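Local structure of trimeric intracellular cation channel type 1B.2 (Caenorhabditis elegans, 5EIK) at residues K163-G168 with K196-A201; Q133-I138 with I203-E208. The protein forms a homotrimeric potassium channel that carries potassium across membranes, binds PIP2, and may supply counter-ion current during calcium release from intracellular stores. All coordinates share one frame; numbering follows the deposited sequence.

Overall arrangement
Contact 1 (163-168 with 196-201) and contact 2 (133-138 with 203-208) lie about 9 Å apart, centre to centre, and both use helix 194-209, which packs on helix 120-148 in both contacts and meets the break of the fifth transmembrane helix at Cys198. In the sequence, contact 1 is nested inside the loop closed by contact 2. Gly164 CA lies 3.6 Å from Ile138 CG1, and Cys198 SG lies 3.8 Å from Ile138 CD1. Lys163 NZ probably makes a weak hydrogen bond to Lys137 O, at 3.2 Å. The PIP2 molecule, PT5, joins the two: contact 1 binds its inositol hydroxyl, while Arg134 of contact 2 holds a ring phosphate.

Contact 1: K163-G168 with K196-A201; sequences KGAGSG and KACVIA. With PT5 ([(2R)-1-octadecanoyloxy-3-[oxidanyl-[(1R,2R,3S,4R,5R,6S)-2,3,6-tris(oxidanyl)-4,5-diphosphonooxy-cyclohexyl]oxy-phospho ryl]oxy-propan-2-yl] (8Z)-icosa-5,8,11,14-tetraenoate), chain B.
The inositol hydroxyl O2 of PT5 is gripped by two backbone groups of the segment that Cys198 touches: it donates a hydrogen bond to Ala165 O at 2.7 Å and receives a weak one from Gly168 N at 2.9 Å. The second bond is strongly bent, with an N-H...O angle of 118°. A third residue of the same turn, Ser167, sends OG toward the phosphate on the far part of the inositol; with chi1 at 71° the hydroxyl sits between the backbone N and the carbonyl carbon, and its bond to PT5 O41 is long and weak at 3.4 Å. Ala165 CB borders the lipid as well, 3.2 Å from PT5 O3. These residues lie at the break in the fifth transmembrane helix, between helix 153-165 and helix 167-177, where the interrupted backbone presents a carbonyl and an amide to one lipid hydroxyl. Gly168 matters here: a beta carbon would come 2.6 Å from PT5 O1, too near to coexist with the lipid in this position. The protein-protein part is small and rests on Cys198 of helix 194-209. Its chi1 of -70° holds SG beside its own backbone N and anti to the carbonyl carbon, with the sulfur directed at the break. Cys198 SG touches Gly164 O at 3.6 Å and packs against Ala165 CB at 3.9 Å. Gly164, lacking a side chain, probably lets the sulfur settle on its backbone. On the outer side of helix 194-209, Val199 and Ile200 pack on Phe60 of a neighbouring subunit.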
# COMPACT_ATOMS: atom_id res chain seq x y z
N LYS A 163 12.58 -2.55 -9.99
CA LYS A 163 12.67 -3.86 -10.64
C LYS A 163 13.79 -4.69 -10.04
O LYS A 163 13.69 -5.92 -9.97
CB LYS A 163 12.92 -3.70 -12.14
CG LYS A 163 11.73 -3.16 -12.91
CD LYS A 163 10.58 -4.15 -12.95
CE LYS A 163 10.43 -4.78 -14.33
NZ LYS A 163 11.65 -5.51 -14.76
N GLY A 164 14.87 -4.03 -9.60
CA GLY A 164 16.00 -4.75 -9.04
C GLY A 164 16.00 -5.00 -7.54
O GLY A 164 16.58 -5.99 -7.09
N ALA A 165 15.36 -4.14 -6.77
CA ALA A 165 15.36 -4.30 -5.31
C ALA A 165 13.99 -4.22 -4.63
O ALA A 165 13.91 -4.02 -3.42
CB ALA A 165 16.30 -3.27 -4.69
N GLY A 166 12.91 -4.38 -5.39
CA GLY A 166 11.59 -4.29 -4.79
C GLY A 166 11.18 -5.39 -3.82
O GLY A 166 10.17 -5.27 -3.12
N SER A 167 11.96 -6.47 -3.74
CA SER A 167 11.58 -7.55 -2.84
C SER A 167 11.51 -7.10 -1.38
O SER A 167 10.77 -7.69 -0.58
CB SER A 167 12.55 -8.74 -3.00
OG SER A 167 13.83 -8.45 -2.46
N GLY A 168 12.25 -6.05 -1.03
CA GLY A 168 12.25 -5.56 0.33
C GLY A 168 10.89 -5.01 0.76
O GLY A 168 10.48 -5.15 1.92
N LYS A 196 21.83 -0.54 -2.93
CA LYS A 196 22.67 0.60 -3.25
C LYS A 196 23.31 0.31 -4.62
O LYS A 196 23.51 1.22 -5.43
CB LYS A 196 23.75 0.78 -2.18
CG LYS A 196 24.27 2.19 -2.05
CD LYS A 196 24.73 2.47 -0.62
CE LYS A 196 23.56 2.34 0.36
NZ LYS A 196 23.96 2.49 1.78
N ALA A 197 23.61 -0.96 -4.88
CA ALA A 197 24.19 -1.37 -6.16
C ALA A 197 23.13 -1.27 -7.28
O ALA A 197 23.47 -0.96 -8.43
CB ALA A 197 24.72 -2.78 -6.07
N CYS A 198 21.87 -1.55 -6.95
CA CYS A 198 20.80 -1.44 -7.94
C CYS A 198 20.61 0.03 -8.31
O CYS A 198 20.26 0.36 -9.45
CB CYS A 198 19.47 -1.96 -7.39
SG CYS A 198 19.36 -3.74 -7.14
N VAL A 199 20.83 0.92 -7.34
CA VAL A 199 20.68 2.35 -7.58
C VAL A 199 21.74 2.77 -8.59
O VAL A 199 21.43 3.40 -9.60
CB VAL A 199 20.85 3.17 -6.27
CG1 VAL A 199 20.85 4.68 -6.57
CG2 VAL A 199 19.70 2.85 -5.31
N ILE A 200 22.99 2.39 -8.31
CA ILE A 200 24.09 2.73 -9.21
C ILE A 200 23.85 2.14 -10.60
O ILE A 200 23.94 2.84 -11.60
CB ILE A 200 25.45 2.21 -8.65
CG1 ILE A 200 25.75 2.90 -7.32
CG2 ILE A 200 26.57 2.49 -9.64
CD1 ILE A 200 25.68 4.42 -7.37
N ALA A 201 23.53 0.85 -10.65
CA ALA A 201 23.27 0.19 -11.92
C ALA A 201 22.17 0.91 -12.68
O ALA A 201 22.25 1.11 -13.90
CB ALA A 201 22.88 -1.27 -11.69
O12 PT5 B . 17.54 -2.42 1.95
P1 PT5 B . 16.09 -2.69 1.59
O13 PT5 B . 15.52 -1.88 0.17
O11 PT5 B . 15.00 -2.27 2.75
O6 PT5 B . 16.80 -6.45 2.41
O1 PT5 B . 15.77 -4.21 1.27
C1 PT5 B . 16.66 -5.02 0.50
C6 PT5 B . 16.44 -6.41 1.03
C2 PT5 B . 16.38 -4.98 -1.04
O2 PT5 B . 15.00 -5.32 -1.30
C3 PT5 B . 17.25 -6.03 -1.79
O3 PT5 B . 16.87 -6.04 -3.16
C4 PT5 B . 17.08 -7.43 -1.23
O4 PT5 B . 18.04 -8.28 -1.78
P4 PT5 B . 17.60 -9.51 -2.76
O41 PT5 B . 16.52 -10.50 -2.10
O42 PT5 B . 18.90 -10.38 -3.17
O43 PT5 B . 16.98 -8.92 -4.00
C5 PT5 B . 17.26 -7.48 0.30
O5 PT5 B . 16.82 -8.77 0.73
P5 PT5 B . 17.98 -9.80 1.23
O52 PT5 B . 19.45 -9.32 0.85
O51 PT5 B . 17.80 -10.01 2.89
O53 PT5 B . 17.47 -11.19 0.48
C7 PT5 B . 14.10 -1.85 -0.15
C8 PT5 B . 13.78 -0.41 -0.61
C9 PT5 B . 13.28 0.54 0.52
O16 PT5 B . 12.75 -0.48 -1.68
C10 PT5 B . 13.20 -0.28 -2.95
O17 PT5 B . 13.75 -1.13 -3.63
O18 PT5 B . 12.02 1.21 0.07
C11 PT5 B . 11.56 2.45 0.63
O19 PT5 B . 12.29 3.32 1.18
C12 PT5 B . 12.93 1.13 -3.49
C13 PT5 B . 12.15 1.26 -4.82
C14 PT5 B . 12.02 2.75 -5.23
C15 PT5 B . 10.62 3.33 -4.97
C16 PT5 B . 10.42 4.75 -5.58
C17 PT5 B . 9.58 5.70 -4.67
C18 PT5 B . 8.54 6.53 -5.44
C19 PT5 B . 7.46 6.95 -4.97
C20 PT5 B . 6.14 6.42 -4.39
C21 PT5 B . 6.05 6.37 -2.84
C22 PT5 B . 4.84 5.55 -2.35
C23 PT5 B . 4.12 6.21 -1.16
C24 PT5 B . 2.59 6.30 -1.36
C31 PT5 B . 10.05 2.63 0.49
C32 PT5 B . 9.64 3.17 -0.91
C33 PT5 B . 8.10 3.24 -1.12
C34 PT5 B . 7.49 1.99 -1.81
C35 PT5 B . 5.89 1.89 -1.98
C36 PT5 B . 5.09 1.15 -1.14
C37 PT5 B . 3.67 1.67 -0.81
C38 PT5 B . 2.79 0.52 -0.87
C39 PT5 B . 2.15 -0.19 0.24
C40 PT5 B . 2.96 -1.06 1.15
C25 PT5 B . 1.83 5.21 -0.57
C26 PT5 B . 0.34 5.14 -0.94
C41 PT5 B . 3.21 -0.55 2.58
C42 PT5 B . 4.19 -1.44 3.36
C43 PT5 B . 5.65 -0.98 3.25

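Contact 2: Q133-I138 with I203-E208; sequences QRTHKI and IVFTLE. With PT5 ([(2R)-1-octadecanoyloxy-3-[oxidanyl-[(1R,2R,3S,4R,5R,6S)-2,3,6-tris(oxidanyl)-4,5-diphosphonooxy-cyclohexyl]oxy-phospho ryl]oxy-propan-2-yl] (8Z)-icosa-5,8,11,14-tetraenoate), chain B.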
# COMPACT_ATOMS: atom_id res chain seq x y z
N GLN A 133 20.25 -12.33 -13.78
CA GLN A 133 18.85 -12.01 -14.03
C GLN A 133 18.43 -10.65 -13.44
O GLN A 133 17.65 -9.92 -14.05
CB GLN A 133 17.97 -13.14 -13.49
CG GLN A 133 16.55 -13.14 -14.05
CD GLN A 133 15.51 -13.12 -12.95
OE1 GLN A 133 15.73 -12.53 -11.89
NE2 GLN A 133 14.36 -13.75 -13.20
N ARG A 134 18.96 -10.32 -12.28
CA ARG A 134 18.64 -9.04 -11.65
C ARG A 134 19.08 -7.88 -12.55
O ARG A 134 18.35 -6.90 -12.73
CB ARG A 134 19.35 -8.91 -10.30
CG ARG A 134 19.01 -7.61 -9.58
CD ARG A 134 20.03 -7.27 -8.51
NE ARG A 134 20.21 -8.36 -7.56
CZ ARG A 134 19.39 -8.61 -6.54
NH1 ARG A 134 18.33 -7.84 -6.33
NH2 ARG A 134 19.63 -9.64 -5.73
N THR A 135 20.29 -8.00 -13.11
CA THR A 135 20.83 -6.96 -13.99
C THR A 135 19.89 -6.74 -15.16
O THR A 135 19.66 -5.60 -15.58
CB THR A 135 22.21 -7.35 -14.52
OG1 THR A 135 23.10 -7.58 -13.42
CG2 THR A 135 22.77 -6.24 -15.38
N HIS A 136 19.36 -7.83 -15.70
CA HIS A 136 18.42 -7.74 -16.81
C HIS A 136 17.11 -7.06 -16.38
O HIS A 136 16.51 -6.33 -17.15
CB HIS A 136 18.09 -9.13 -17.35
CG HIS A 136 16.95 -9.14 -18.32
ND1 HIS A 136 17.10 -8.80 -19.65
CD2 HIS A 136 15.64 -9.41 -18.14
CE1 HIS A 136 15.92 -8.86 -20.24
NE2 HIS A 136 15.02 -9.22 -19.35
N LYS A 137 16.67 -7.32 -15.15
CA LYS A 137 15.42 -6.72 -14.66
C LYS A 137 15.56 -5.20 -14.58
O LYS A 137 14.68 -4.46 -15.02
CB LYS A 137 15.05 -7.25 -13.27
CG LYS A 137 14.69 -8.72 -13.20
CD LYS A 137 14.26 -9.09 -11.78
CE LYS A 137 13.73 -10.51 -11.70
NZ LYS A 137 12.65 -10.75 -12.71
N ILE A 138 16.67 -4.75 -14.01
CA ILE A 138 16.93 -3.33 -13.90
C ILE A 138 16.97 -2.66 -15.26
O ILE A 138 16.33 -1.63 -15.47
CB ILE A 138 18.25 -3.08 -13.16
CG1 ILE A 138 18.15 -3.64 -11.74
CG2 ILE A 138 18.58 -1.58 -13.16
CD1 ILE A 138 19.39 -3.52 -10.95
N ILE A 203 21.15 4.12 -12.39
CA ILE A 203 21.61 5.42 -12.84
C ILE A 203 22.44 5.22 -14.12
O ILE A 203 22.22 5.88 -15.14
CB ILE A 203 22.49 6.10 -11.77
CG1 ILE A 203 21.61 6.62 -10.64
CG2 ILE A 203 23.33 7.21 -12.39
CD1 ILE A 203 22.39 7.13 -9.45
N VAL A 204 23.38 4.29 -14.05
CA VAL A 204 24.27 3.98 -15.16
C VAL A 204 23.52 3.61 -16.43
O VAL A 204 23.87 4.07 -17.51
CB VAL A 204 25.23 2.83 -14.79
CG1 VAL A 204 25.91 2.27 -16.03
CG2 VAL A 204 26.29 3.36 -13.81
N PHE A 205 22.48 2.78 -16.31
CA PHE A 205 21.71 2.38 -17.48
C PHE A 205 20.87 3.54 -17.99
O PHE A 205 20.61 3.64 -19.19
CB PHE A 205 20.79 1.20 -17.15
CG PHE A 205 21.52 -0.09 -16.90
CD1 PHE A 205 22.72 -0.37 -17.55
CD2 PHE A 205 20.98 -1.05 -16.05
CE1 PHE A 205 23.38 -1.58 -17.35
CE2 PHE A 205 21.63 -2.27 -15.84
CZ PHE A 205 22.83 -2.53 -16.50
N THR A 206 20.44 4.40 -17.08
CA THR A 206 19.64 5.54 -17.48
C THR A 206 20.52 6.47 -18.29
O THR A 206 20.16 6.88 -19.40
CB THR A 206 19.07 6.28 -16.26
OG1 THR A 206 18.14 5.42 -15.58
CG2 THR A 206 18.35 7.55 -16.68
N LEU A 207 21.68 6.80 -17.73
CA LEU A 207 22.64 7.67 -18.41
C LEU A 207 22.98 7.09 -19.77
O LEU A 207 22.99 7.79 -20.79
CB LEU A 207 23.92 7.81 -17.59
CG LEU A 207 23.84 8.61 -16.30
CD1 LEU A 207 25.19 8.61 -15.62
CD2 LEU A 207 23.39 10.03 -16.60
N GLU A 208 23.26 5.80 -19.76
CA GLU A 208 23.61 5.07 -20.97
C GLU A 208 22.52 5.23 -22.02
O GLU A 208 22.80 5.38 -23.21
CB GLU A 208 23.81 3.60 -20.61
CG GLU A 208 24.44 2.78 -21.69
CD GLU A 208 24.81 1.40 -21.20
OE1 GLU A 208 23.89 0.62 -20.88
OE2 GLU A 208 26.02 1.10 -21.15
O12 PT5 B . 17.54 -2.42 1.95
P1 PT5 B . 16.09 -2.69 1.59
O13 PT5 B . 15.52 -1.88 0.17
O11 PT5 B . 15.00 -2.27 2.75
O6 PT5 B . 16.80 -6.45 2.41
O1 PT5 B . 15.77 -4.21 1.27
C1 PT5 B . 16.66 -5.02 0.50
C6 PT5 B . 16.44 -6.41 1.03
C2 PT5 B . 16.38 -4.98 -1.04
O2 PT5 B . 15.00 -5.32 -1.30
C3 PT5 B . 17.25 -6.03 -1.79
O3 PT5 B . 16.87 -6.04 -3.16
C4 PT5 B . 17.08 -7.43 -1.23
O4 PT5 B . 18.04 -8.28 -1.78
P4 PT5 B . 17.60 -9.51 -2.76
O41 PT5 B . 16.52 -10.50 -2.10
O42 PT5 B . 18.90 -10.38 -3.17
O43 PT5 B . 16.98 -8.92 -4.00
C5 PT5 B . 17.26 -7.48 0.30
O5 PT5 B . 16.82 -8.77 0.73
P5 PT5 B . 17.98 -9.80 1.23
O52 PT5 B . 19.45 -9.32 0.85
O51 PT5 B . 17.80 -10.01 2.89
O53 PT5 B . 17.47 -11.19 0.48
C7 PT5 B . 14.10 -1.85 -0.15
C8 PT5 B . 13.78 -0.41 -0.61
C9 PT5 B . 13.28 0.54 0.52
O16 PT5 B . 12.75 -0.48 -1.68
C10 PT5 B . 13.20 -0.28 -2.95
O17 PT5 B . 13.75 -1.13 -3.63
O18 PT5 B . 12.02 1.21 0.07
C11 PT5 B . 11.56 2.45 0.63
O19 PT5 B . 12.29 3.32 1.18
C12 PT5 B . 12.93 1.13 -3.49
C13 PT5 B . 12.15 1.26 -4.82
C14 PT5 B . 12.02 2.75 -5.23
C15 PT5 B . 10.62 3.33 -4.97
C16 PT5 B . 10.42 4.75 -5.58
C17 PT5 B . 9.58 5.70 -4.67
C18 PT5 B . 8.54 6.53 -5.44
C19 PT5 B . 7.46 6.95 -4.97
C20 PT5 B . 6.14 6.42 -4.39
C21 PT5 B . 6.05 6.37 -2.84
C22 PT5 B . 4.84 5.55 -2.35
C23 PT5 B . 4.12 6.21 -1.16
C24 PT5 B . 2.59 6.30 -1.36
C31 PT5 B . 10.05 2.63 0.49
C32 PT5 B . 9.64 3.17 -0.91
C33 PT5 B . 8.10 3.24 -1.12
C34 PT5 B . 7.49 1.99 -1.81
C35 PT5 B . 5.89 1.89 -1.98
C36 PT5 B . 5.09 1.15 -1.14
C37 PT5 B . 3.67 1.67 -0.81
C38 PT5 B . 2.79 0.52 -0.87
C39 PT5 B . 2.15 -0.19 0.24
C40 PT5 B . 2.96 -1.06 1.15
C25 PT5 B . 1.83 5.21 -0.57
C26 PT5 B . 0.34 5.14 -0.94
C41 PT5 B . 3.21 -0.55 2.58
C42 PT5 B . 4.19 -1.44 3.36
C43 PT5 B . 5.65 -0.98 3.25
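Phe205 meets helix 120-148 with the rim of its ring instead of a face: Thr135 CG2 lies in the ring plane, 3.9 Å from CZ, and Ile138 CG2 lies near that plane, 3.8 Å from CD2. The two methyls, one helical turn apart, thus touch the two carbons on either side of CE2 along one edge of the ring, and both side chains cross that of Phe205 at about a right angle. In Thr135 and Ile138 alike CG2 stands anti to the backbone N, which puts equivalent branches toward the ring, while Thr135 OG1 bonds back to Glu131 O within its own helix. This buried apolar packing joins the fourth and sixth transmembrane helices. Another side of the same turn of helix 120-148 serves the PIP2 site. Arg134 leaves its helix extended, bends at chi3 (-55°), and brings its guanidinium to a ring phosphate of PT5. Arg134 NH1 bonds to PT5 O43 at 2.9 Å (angle 160°), and Arg134 NH2 bonds to PT5 O42 at 2.8 Å (angle 146°), O42 lying in the guanidinium plane at its edge. Arg134 NH2 adds a weak bond to PT5 O43 at 3.2 Å. Behind this fork, a salt bridge from NE to Glu131 OE1 fixes how the flat group is turned, and Lys130 NZ is a further donor to the lipid. A leucine in place of Arg134 would probably cost PT5 O43 two donors and O42 one, and leave Glu131 without its charged mate. Apolar Phe205 packing thus sets the turn against helix 194-209, while charged Arg134 likely makes lipid binding phosphate-dependent.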